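Local structure of alpha-catenin-like protein hmp-1 (5H5M) at residues Met151-Glu154 and His155-Ile159; Leu341-Pro345 and Lys346-Glu350; Glu354-Asn357 and Ala358-Val362. The protein binds beta-catenin and actin filaments within the cadherin-catenin complex of adherens junctions, supporting cell migration and shape change in the worm embryo, the piece here being its M domain. All coordinates share one frame; numbering follows the deposited sequence.

Interaction 1. Residues Met151-Glu154 and His155-Ile159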
loop_
_atom_site.group_PDB
_atom_site.type_symbol
_atom_site.label_atom_id
_atom_site.label_comp_id
_atom_site.label_asym_id
_atom_site.label_seq_id
_atom_site.Cartn_x
_atom_site.Cartn_y
_atom_site.Cartn_z
ATOM N N MET A 151 14.083 -2.783 15.122
ATOM C CA MET A 151 12.984 -3.137 14.231
ATOM C C MET A 151 11.880 -2.086 14.255
ATOM O O MET A 151 11.351 -1.713 13.208
ATOM C CB MET A 151 12.411 -4.509 14.599
ATOM C CG MET A 151 13.419 -5.638 14.489
ATOM S SD MET A 151 14.278 -5.638 12.902
ATOM C CE MET A 151 12.911 -5.901 11.773
ATOM N N PHE A 152 11.534 -1.616 15.450
ATOM C CA PHE A 152 10.524 -0.573 15.589
ATOM C C PHE A 152 10.923 0.698 14.837
ATOM O O PHE A 152 10.093 1.317 14.169
ATOM C CB PHE A 152 10.280 -0.241 17.063
ATOM C CG PHE A 152 9.539 1.050 17.271
ATOM C CD1 PHE A 152 8.164 1.107 17.104
ATOM C CD2 PHE A 152 10.217 2.207 17.621
ATOM C CE1 PHE A 152 7.475 2.296 17.289
ATOM C CE2 PHE A 152 9.535 3.398 17.802
ATOM C CZ PHE A 152 8.161 3.442 17.637
ATOM N N GLN A 153 12.193 1.080 14.952
ATOM C CA GLN A 153 12.687 2.288 14.300
ATOM C C GLN A 153 12.625 2.152 12.781
ATOM O O GLN A 153 12.225 3.085 12.084
ATOM C CB GLN A 153 14.118 2.599 14.745
ATOM C CG GLN A 153 14.727 3.819 14.071
ATOM C CD GLN A 153 14.029 5.115 14.455
ATOM O OE1 GLN A 153 13.916 5.448 15.635
ATOM N NE2 GLN A 153 13.555 5.850 13.456
ATOM N N GLU A 154 13.010 0.982 12.278
ATOM C CA GLU A 154 12.945 0.704 10.845
ATOM C C GLU A 154 11.501 0.715 10.349
ATOM O O GLU A 154 11.213 1.197 9.255
ATOM C CB GLU A 154 13.609 -0.639 10.525
ATOM C CG GLU A 154 15.108 -0.650 10.780
ATOM C CD GLU A 154 15.752 -1.988 10.470
ATOM O OE1 GLU A 154 15.022 -2.936 10.107
ATOM O OE2 GLU A 154 16.991 -2.092 10.594
ATOM N N HIS A 155 10.601 0.175 11.165
ATOM C CA HIS A 155 9.167 0.219 10.893
ATOM C C HIS A 155 8.680 1.667 10.832
ATOM O O HIS A 155 7.872 2.027 9.976
ATOM C CB HIS A 155 8.410 -0.568 11.969
ATOM C CG HIS A 155 6.943 -0.273 12.032
ATOM N ND1 HIS A 155 6.024 -0.868 11.196
ATOM C CD2 HIS A 155 6.235 0.545 12.849
ATOM C CE1 HIS A 155 4.813 -0.427 11.492
ATOM N NE2 HIS A 155 4.915 0.433 12.489
ATOM N N ALA A 156 9.189 2.490 11.744
ATOM C CA ALA A 156 8.861 3.913 11.775
ATOM C C ALA A 156 9.344 4.628 10.511
ATOM O O ALA A 156 8.615 5.436 9.939
ATOM C CB ALA A 156 9.457 4.564 13.009
ATOM N N ASN A 157 10.569 4.328 10.084
ATOM C CA ASN A 157 11.114 4.903 8.857
ATOM C C ASN A 157 10.255 4.581 7.641
ATOM O O ASN A 157 10.068 5.423 6.763
ATOM C CB ASN A 157 12.540 4.407 8.609
ATOM C CG ASN A 157 13.497 4.798 9.713
ATOM O OD1 ASN A 157 13.205 5.679 10.520
ATOM N ND2 ASN A 157 14.657 4.149 9.747
ATOM N N GLU A 158 9.735 3.358 7.592
ATOM C CA GLU A 158 8.922 2.929 6.461
ATOM C C GLU A 158 7.601 3.698 6.384
ATOM O O GLU A 158 7.273 4.257 5.337
ATOM C CB GLU A 158 8.651 1.427 6.531
ATOM C CG GLU A 158 7.985 0.869 5.279
ATOM C CD GLU A 158 7.755 -0.632 5.352
ATOM O OE1 GLU A 158 8.104 -1.246 6.384
ATOM O OE2 GLU A 158 7.221 -1.198 4.373
ATOM N N ILE A 159 6.848 3.739 7.482
ATOM C CA ILE A 159 5.540 4.389 7.439
ATOM C C ILE A 159 5.686 5.884 7.188
ATOM O O ILE A 159 4.822 6.496 6.570
ATOM C CB ILE A 159 4.713 4.165 8.734
ATOM C CG1 ILE A 159 5.433 4.716 9.963
ATOM C CG2 ILE A 159 4.379 2.691 8.916
ATOM C CD1 ILE A 159 4.542 4.803 11.189
#
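Gln153 and Asn157, one helical turn apart, join their side-chain amides on the flank of helix 142-166. NE2 of Gln153 gives a hydrogen bond to OD1 of Asn157 at 3.0 Å, with an N-H...O angle of 151°. The acceptor lies almost in the amide plane of Gln153, whereas the donor sits tilted from the carbonyl plane of Asn157, and the two amide planes are turned 44° against each other. Gln153 reaches this position with CG anti to its own N (chi1 178°) and a bend at chi2 that swings the amide forward along the helix. OD1 of Asn157 also comes within 3.2 Å of the backbone O of Gln153; two acceptors cannot bond, so the link through NE2 is what the side chains share.

The packed part of the contact begins at Gln153, whose side chain also touches Ala190 and Pro191, and continues with Phe152 and Ala156. Phe152 is buried, its ring edge-to-face with Trp220 and in touch with Leu130, Leu133 and Val193, while CB of Ala156 lies 3.3 Å from the O of Gln153. The methyl of Ala156 is where helices 173-202 and 207-233 both make contact, through Ala190 and Trp220. Glu154 and Asn157 lie on the looser, solvent-exposed side, where the extended Glu154 chain runs outward; the hydrogen bond between the amides thus passes from the partly covered Gln153 to an exposed partner. The usual i to i+4 backbone bonds, such as His155 N to Met151 O at 2.9 Å, complete the turn. One buried face and one polar face make this an amphipathic helix, as expected in the helical bundles of the vinculin/alpha-catenin family.

Interaction 2. Residues Leu341-Pro345 and Lys346-Glu350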
loop_
_atom_site.group_PDB
_atom_site.type_symbol
_atom_site.label_atom_id
_atom_site.label_comp_id
_atom_site.label_asym_id
_atom_site.label_seq_id
_atom_site.Cartn_x
_atom_site.Cartn_y
_atom_site.Cartn_z
ATOM N N LEU A 341 12.515 -31.015 9.173
ATOM C CA LEU A 341 13.855 -31.407 8.749
ATOM C C LEU A 341 13.889 -32.814 8.130
ATOM O O LEU A 341 14.897 -33.229 7.566
ATOM C CB LEU A 341 14.799 -31.311 9.956
ATOM C CG LEU A 341 16.252 -31.778 9.944
ATOM C CD1 LEU A 341 17.055 -31.067 8.865
ATOM C CD2 LEU A 341 16.861 -31.543 11.317
ATOM N N THR A 342 12.778 -33.539 8.232
ATOM C CA THR A 342 12.696 -34.904 7.718
ATOM C C THR A 342 11.641 -35.060 6.619
ATOM O O THR A 342 11.295 -36.179 6.241
ATOM C CB THR A 342 12.378 -35.902 8.846
ATOM O OG1 THR A 342 11.222 -35.457 9.567
ATOM C CG2 THR A 342 13.554 -36.002 9.803
ATOM N N TRP A 343 11.133 -33.938 6.115
ATOM C CA TRP A 343 10.081 -33.958 5.099
ATOM C C TRP A 343 10.573 -34.475 3.752
ATOM O O TRP A 343 11.534 -33.950 3.189
ATOM C CB TRP A 343 9.483 -32.558 4.917
ATOM C CG TRP A 343 8.556 -32.131 6.016
ATOM C CD1 TRP A 343 8.254 -32.825 7.153
ATOM C CD2 TRP A 343 7.797 -30.917 6.077
ATOM N NE1 TRP A 343 7.361 -32.118 7.918
ATOM C CE2 TRP A 343 7.061 -30.938 7.278
ATOM C CE3 TRP A 343 7.668 -29.807 5.233
ATOM C CZ2 TRP A 343 6.212 -29.902 7.659
ATOM C CZ3 TRP A 343 6.823 -28.774 5.610
ATOM C CH2 TRP A 343 6.107 -28.829 6.812
ATOM N N ASP A 344 9.909 -35.505 3.237
ATOM C CA ASP A 344 10.154 -35.958 1.874
ATOM C C ASP A 344 9.328 -35.085 0.922
ATOM O O ASP A 344 8.477 -34.316 1.383
ATOM C CB ASP A 344 9.811 -37.449 1.716
ATOM C CG ASP A 344 8.390 -37.784 2.138
ATOM O OD1 ASP A 344 7.627 -36.863 2.490
ATOM O OD2 ASP A 344 8.034 -38.983 2.102
ATOM N N PRO A 345 9.595 -35.170 -0.395
ATOM C CA PRO A 345 8.799 -34.415 -1.372
ATOM C C PRO A 345 7.281 -34.579 -1.238
ATOM O O PRO A 345 6.553 -33.619 -1.490
ATOM C CB PRO A 345 9.285 -34.980 -2.707
ATOM C CG PRO A 345 10.720 -35.279 -2.451
ATOM C CD PRO A 345 10.802 -35.750 -1.018
ATOM N N LYS A 346 6.811 -35.758 -0.844
ATOM C CA LYS A 346 5.376 -35.980 -0.704
ATOM C C LYS A 346 4.776 -35.155 0.438
ATOM O O LYS A 346 3.677 -34.615 0.309
ATOM C CB LYS A 346 5.074 -37.465 -0.485
ATOM C CG LYS A 346 3.587 -37.785 -0.486
ATOM C CD LYS A 346 2.918 -37.228 -1.738
ATOM C CE LYS A 346 1.405 -37.333 -1.664
ATOM N NZ LYS A 346 0.760 -36.750 -2.874
ATOM N N THR A 347 5.495 -35.060 1.553
ATOM C CA THR A 347 5.021 -34.269 2.682
ATOM C C THR A 347 4.994 -32.787 2.320
ATOM O O THR A 347 4.049 -32.075 2.657
ATOM C CB THR A 347 5.895 -34.476 3.934
ATOM O OG1 THR A 347 5.821 -35.846 4.347
ATOM C CG2 THR A 347 5.415 -33.585 5.077
ATOM N N LYS A 348 6.030 -32.331 1.621
ATOM C CA LYS A 348 6.086 -30.948 1.166
ATOM C C LYS A 348 4.884 -30.620 0.290
ATOM O O LYS A 348 4.287 -29.552 0.418
ATOM C CB LYS A 348 7.382 -30.675 0.398
ATOM C CG LYS A 348 8.630 -30.611 1.268
ATOM C CD LYS A 348 9.867 -30.332 0.426
ATOM C CE LYS A 348 11.122 -30.247 1.282
ATOM N NZ LYS A 348 11.358 -31.510 2.033
ATOM N N GLU A 349 4.530 -31.550 -0.594
ATOM C CA GLU A 349 3.386 -31.367 -1.476
ATOM C C GLU A 349 2.088 -31.285 -0.675
ATOM O O GLU A 349 1.253 -30.414 -0.921
ATOM C CB GLU A 349 3.307 -32.499 -2.503
ATOM C CG GLU A 349 2.287 -32.252 -3.601
ATOM C CD GLU A 349 2.132 -33.432 -4.545
ATOM O OE1 GLU A 349 2.777 -34.475 -4.316
ATOM O OE2 GLU A 349 1.362 -33.312 -5.519
ATOM N N GLU A 350 1.930 -32.186 0.290
ATOM C CA GLU A 350 0.744 -32.198 1.142
ATOM C C GLU A 350 0.595 -30.895 1.925
ATOM O O GLU A 350 -0.503 -30.349 2.040
ATOM C CB GLU A 350 0.789 -33.381 2.114
ATOM C CG GLU A 350 0.667 -34.753 1.457
ATOM C CD GLU A 350 0.756 -35.888 2.464
ATOM O OE1 GLU A 350 0.991 -35.608 3.659
ATOM O OE2 GLU A 350 0.590 -37.060 2.065
#
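Thr347 sets its methyl over the indole of Trp343, the two side chains crossing at about a right angle. CG2 stands 3.5 Å from the centroid of the five-membered ring and only 6° off its normal, a CH-pi contact over the face. With CG2 anti to the backbone N, the same torsion (chi1 -63°) places OG1 beside that N, within reach of OD1 of Asp344. There OG1 and N of Thr347 both donate to OD1 of Asp344, at 2.8 and 2.9 Å, from opposite faces of the carboxylate plane: OG1 on the syn side, N from above. Asp344 is therefore the N-cap of helix 345-374, and its negative charge would probably be favoured by the positive end of the helix dipole. Lys348, bent at chi4, brings NZ to 2.7 Å from the O of Trp343, although the angle is poor for a hydrogen bond. An alanine in place of Trp343 would leave the methyl of Thr347 without its aromatic face and is likely to open a gap against Leu332 and Gln336. Those two residues belong to helix 305-339, so the indole, borne on the loop, lies between the end of that helix and the first turn of helix 345-374, which runs antiparallel to it.

Interaction 3. Residues Glu354-Asn357 and Ala358-Val362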
loop_
_atom_site.group_PDB
_atom_site.type_symbol
_atom_site.label_atom_id
_atom_site.label_comp_id
_atom_site.label_asym_id
_atom_site.label_seq_id
_atom_site.Cartn_x
_atom_site.Cartn_y
_atom_site.Cartn_z
ATOM N N GLU A 354 -2.110 -27.845 1.706
ATOM C CA GLU A 354 -2.811 -27.431 2.921
ATOM C C GLU A 354 -2.692 -25.928 3.149
ATOM O O GLU A 354 -3.635 -25.286 3.606
ATOM C CB GLU A 354 -2.279 -28.191 4.140
ATOM C CG GLU A 354 -2.786 -27.674 5.490
ATOM C CD GLU A 354 -4.303 -27.722 5.639
ATOM O OE1 GLU A 354 -4.975 -28.441 4.868
ATOM O OE2 GLU A 354 -4.825 -27.039 6.546
ATOM N N PHE A 355 -1.531 -25.371 2.821
ATOM C CA PHE A 355 -1.316 -23.938 2.955
ATOM C C PHE A 355 -2.131 -23.168 1.920
ATOM O O PHE A 355 -2.720 -22.135 2.232
ATOM C CB PHE A 355 0.167 -23.600 2.817
ATOM C CG PHE A 355 0.499 -22.179 3.173
ATOM C CD1 PHE A 355 0.272 -21.703 4.454
ATOM C CD2 PHE A 355 1.042 -21.322 2.233
ATOM C CE1 PHE A 355 0.578 -20.397 4.791
ATOM C CE2 PHE A 355 1.349 -20.015 2.564
ATOM C CZ PHE A 355 1.118 -19.553 3.847
ATOM N N ILE A 356 -2.158 -23.681 0.692
ATOM C CA ILE A 356 -2.933 -23.075 -0.388
ATOM C C ILE A 356 -4.422 -23.060 -0.057
ATOM O O ILE A 356 -5.094 -22.042 -0.232
ATOM C CB ILE A 356 -2.715 -23.818 -1.726
ATOM C CG1 ILE A 356 -1.333 -23.495 -2.295
ATOM C CG2 ILE A 356 -3.790 -23.444 -2.740
ATOM C CD1 ILE A 356 -1.023 -24.225 -3.592
ATOM N N ASN A 357 -4.931 -24.189 0.424
ATOM C CA ASN A 357 -6.335 -24.281 0.812
ATOM C C ASN A 357 -6.660 -23.362 1.983
ATOM O O ASN A 357 -7.758 -22.818 2.062
ATOM C CB ASN A 357 -6.709 -25.723 1.165
ATOM C CG ASN A 357 -6.665 -26.644 -0.038
ATOM O OD1 ASN A 357 -6.828 -26.206 -1.177
ATOM N ND2 ASN A 357 -6.445 -27.930 0.210
ATOM N N ALA A 358 -5.700 -23.189 2.887
ATOM C CA ALA A 358 -5.885 -22.291 4.022
ATOM C C ALA A 358 -5.905 -20.832 3.569
ATOM O O ALA A 358 -6.745 -20.054 4.011
ATOM C CB ALA A 358 -4.796 -22.510 5.056
ATOM N N CYS A 359 -4.977 -20.469 2.687
ATOM C CA CYS A 359 -4.917 -19.114 2.148
ATOM C C CYS A 359 -6.177 -18.788 1.356
ATOM O O CYS A 359 -6.619 -17.640 1.316
ATOM C CB CYS A 359 -3.685 -18.936 1.259
ATOM S SG CYS A 359 -2.111 -18.948 2.125
ATOM N N THR A 360 -6.748 -19.809 0.728
ATOM C CA THR A 360 -7.949 -19.655 -0.086
ATOM C C THR A 360 -9.148 -19.235 0.774
ATOM O O THR A 360 -10.049 -18.544 0.299
ATOM C CB THR A 360 -8.247 -20.959 -0.856
ATOM O OG1 THR A 360 -7.136 -21.258 -1.708
ATOM C CG2 THR A 360 -9.482 -20.825 -1.720
ATOM N N LEU A 361 -9.139 -19.639 2.043
ATOM C CA LEU A 361 -10.097 -19.138 3.028
ATOM C C LEU A 361 -10.138 -17.611 3.032
ATOM O O LEU A 361 -11.193 -17.002 2.858
ATOM C CB LEU A 361 -9.739 -19.636 4.431
ATOM C CG LEU A 361 -10.441 -20.831 5.076
ATOM C CD1 LEU A 361 -10.684 -21.946 4.082
ATOM C CD2 LEU A 361 -9.605 -21.328 6.249
ATOM N N VAL A 362 -8.974 -17.006 3.240
ATOM C CA VAL A 362 -8.849 -15.556 3.288
ATOM C C VAL A 362 -9.105 -14.922 1.921
ATOM O O VAL A 362 -9.842 -13.943 1.805
ATOM C CB VAL A 362 -7.449 -15.137 3.789
ATOM C CG1 VAL A 362 -7.273 -13.629 3.701
ATOM C CG2 VAL A 362 -7.223 -15.626 5.215
#
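The ring of Phe355 carries the sulfur of Cys359 over one face: SG lies 3.8 Å from the centroid and 16° off the normal, displaced toward the rim, where CE2 is its nearest ring atom at 3.6 Å. This is a Cys sulfur-aromatic contact between residues one turn apart. It depends on both first torsions, since CG of Phe355 is anti to its backbone N (chi1 -170°) and leans forward along the helix, while SG of Cys359 is anti to the carbonyl carbon and leans back to meet it. The Phe355 side chain also touches Ile259, Val276 and Leu332, one from each of three other helices, and Cys359 itself rests on Cys252 and Ile283. Phe355, Cys359 and Val362 thus form the inward stripe of helix 345-374 in a four-helix bundle, the building unit of the alpha-catenin M domain. Away from that stripe, Thr360 folds its hydroxyl back onto the main chain. OG1 donates to the O of Ile356 at 2.6 Å, from above the carbonyl plane, and Thr360 N donates to the same O at 2.9 Å from its opposite face, so one carbonyl is gripped twice. Ala358 is buried, and its N donates to the O of Glu354 at 3.0 Å. Glu354 bends at chi2 and sends its carboxylate to a salt bridge with Arg328 of helix 305-339; the Arg328 side chain also touches Asn357 and Leu361.

Overall arrangement
Interactions 2 and 3 share helix 345-374: the first caps its start, the second lies further along it, with centres 18 Å apart and no touch beyond their closeness in sequence. Leu332 of helix 305-339 connects them indirectly, meeting Trp343 in one and Phe355 in the other. Interaction 1 belongs to another part of the chain, on helix 142-166, with its centre 36 Å from that of interaction 2 and 30 Å from that of interaction 3; its nearest atoms stay about 19 Å from interaction 3. No ligand or active site joins the three. Together they illustrate how an all-helical adhesion scaffold pairs one capped helix start with buried phenylalanines inside its bundles.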